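Local structure of vanadium-dependent haloperoxidase (Zobellia galactanivorans, 4CIT) at residues A[228-233]-A[345-350]. The protein probably uses a bound vanadate ion and hydrogen peroxide to oxidise iodide, as a bacterial vanadium-dependent iodoperoxidase. Numbering follows the deposited sequence.
Sequences YSLEED and NQHIDD
A CH-pi contact between L230 and the imidazole of H347 joins a surface loop to the last turn of helix 340-347. The L230 methyl CD1 stands 3.6 Å from the ring centroid and 15° off the ring normal, which puts it over one face rather than at the edge. Its distances to CG and ND1 of H347, both 3.6 Å, against 4.1 Å to NE2 of H347, show that the methyl is displaced toward the CG-ND1 bond. The two side chains cross at about a right angle, and CD1 alone of L230 comes within contact distance of the ring. H347 takes part with CG anti to its carbonyl carbon (chi1 -56°), which places the ring beside the backbone N, with one face toward the loop.

Y228 adds a looser, polar approach: its OH lies obliquely 3.7 Å from NE2 of H347. A water in the ring plane accepts a weak hydrogen bond from NE2 of H347 (2.9 Å), consistent with a proton on NE2, and has weak, longer links to Y228 OH and Q346 OE1. Within the loop, the backbone N of E231 donates to S229 OG (3.1 Å, 153°), an ST turn that bends the chain just around L230.

Only 119 Å² is buried between the segments, and their centre lies about 34 Å from that of the chain: this is peripheral packing. The loop 228-233 leads into helix 235-253, whose F236 meets the Y228 ring and whose Y237 touches both L230 and I348, while Y228 and L230 also touch V343 of helix 340-347.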
# COMPACT_ATOMS: atom_id res chain seq x y z
N TYR A 228 22.50 -18.77 4.06
CA TYR A 228 22.24 -19.38 5.36
C TYR A 228 23.51 -20.15 5.82
O TYR A 228 24.14 -21.00 5.09
CB TYR A 228 21.07 -20.32 5.26
CG TYR A 228 20.84 -21.12 6.52
CD1 TYR A 228 20.12 -20.58 7.54
CD2 TYR A 228 21.36 -22.38 6.70
CE1 TYR A 228 19.85 -21.28 8.67
CE2 TYR A 228 21.10 -23.08 7.89
CZ TYR A 228 20.33 -22.48 8.87
OH TYR A 228 20.07 -23.05 10.07
N SER A 229 23.91 -19.86 7.04
CA SER A 229 25.06 -20.50 7.60
C SER A 229 25.08 -20.29 9.09
O SER A 229 24.70 -19.23 9.54
CB SER A 229 26.35 -19.90 6.99
OG SER A 229 27.51 -20.47 7.60
N LEU A 230 25.52 -21.32 9.83
CA LEU A 230 25.70 -21.30 11.26
C LEU A 230 27.18 -21.13 11.63
O LEU A 230 27.53 -20.94 12.81
CB LEU A 230 25.06 -22.53 11.91
CG LEU A 230 23.54 -22.61 11.73
CD1 LEU A 230 22.97 -23.80 12.41
CD2 LEU A 230 22.88 -21.35 12.29
N GLU A 231 28.03 -21.00 10.61
CA GLU A 231 29.39 -20.70 10.90
C GLU A 231 29.52 -19.33 11.48
O GLU A 231 29.01 -18.37 10.94
CB GLU A 231 30.24 -20.89 9.64
CG GLU A 231 30.30 -22.32 9.14
CD GLU A 231 31.04 -23.22 10.13
OE1 GLU A 231 32.26 -23.01 10.36
OE2 GLU A 231 30.38 -24.12 10.72
N GLU A 232 30.31 -19.22 12.54
CA GLU A 232 30.43 -17.97 13.32
C GLU A 232 31.05 -16.78 12.58
O GLU A 232 30.80 -15.63 12.89
CB GLU A 232 31.25 -18.23 14.59
N ASP A 233 31.84 -17.06 11.58
CA ASP A 233 32.44 -15.99 10.77
C ASP A 233 31.58 -15.62 9.53
O ASP A 233 31.97 -14.71 8.79
CB ASP A 233 33.88 -16.34 10.33
CG ASP A 233 33.96 -17.61 9.41
OD1 ASP A 233 32.93 -18.16 8.95
OD2 ASP A 233 35.10 -18.07 9.12
N ASN A 345 15.58 -20.13 17.72
CA ASN A 345 15.02 -21.12 18.63
C ASN A 345 15.56 -22.55 18.37
O ASN A 345 15.76 -23.31 19.34
CB ASN A 345 13.51 -21.15 18.62
CG ASN A 345 12.92 -19.89 19.22
OD1 ASN A 345 13.49 -19.27 20.18
ND2 ASN A 345 11.80 -19.57 18.78
N GLN A 346 15.88 -22.88 17.11
CA GLN A 346 16.41 -24.19 16.79
C GLN A 346 17.91 -24.38 17.05
O GLN A 346 18.36 -25.53 17.28
CB GLN A 346 16.02 -24.63 15.36
CG GLN A 346 14.55 -24.99 15.26
CD GLN A 346 13.89 -24.99 13.85
OE1 GLN A 346 14.47 -25.34 12.92
NE2 GLN A 346 12.65 -24.57 13.78
N HIS A 347 18.69 -23.30 17.04
CA HIS A 347 20.14 -23.43 17.13
C HIS A 347 20.81 -22.61 18.16
O HIS A 347 21.98 -22.90 18.43
CB HIS A 347 20.77 -23.17 15.75
CG HIS A 347 20.23 -24.04 14.69
ND1 HIS A 347 20.61 -25.37 14.57
CD2 HIS A 347 19.31 -23.82 13.72
CE1 HIS A 347 19.93 -25.94 13.61
NE2 HIS A 347 19.14 -25.02 13.06
N ILE A 348 20.18 -21.58 18.72
CA ILE A 348 20.85 -20.68 19.62
C ILE A 348 20.28 -20.67 21.02
O ILE A 348 21.03 -20.75 22.00
CB ILE A 348 20.83 -19.24 19.07
CG1 ILE A 348 21.40 -19.21 17.64
CG2 ILE A 348 21.48 -18.28 20.06
CD1 ILE A 348 22.82 -19.59 17.46
N ASP A 349 18.95 -20.45 21.15
CA ASP A 349 18.35 -20.12 22.45
C ASP A 349 16.87 -20.50 22.29
O ASP A 349 16.12 -19.82 21.58
CB ASP A 349 18.54 -18.65 22.78
CG ASP A 349 17.96 -18.22 24.13
OD1 ASP A 349 17.07 -18.90 24.70
OD2 ASP A 349 18.35 -17.09 24.55
N ASP A 350 16.45 -21.54 23.02
CA ASP A 350 15.06 -21.97 22.86
C ASP A 350 14.04 -21.12 23.62
O ASP A 350 12.80 -21.35 23.43
CB ASP A 350 14.89 -23.46 23.15
CG ASP A 350 15.33 -23.90 24.56
OD1 ASP A 350 15.57 -23.05 25.39
OD2 ASP A 350 15.38 -25.10 24.84
O HOH W 1 17.12 -23.53 11.59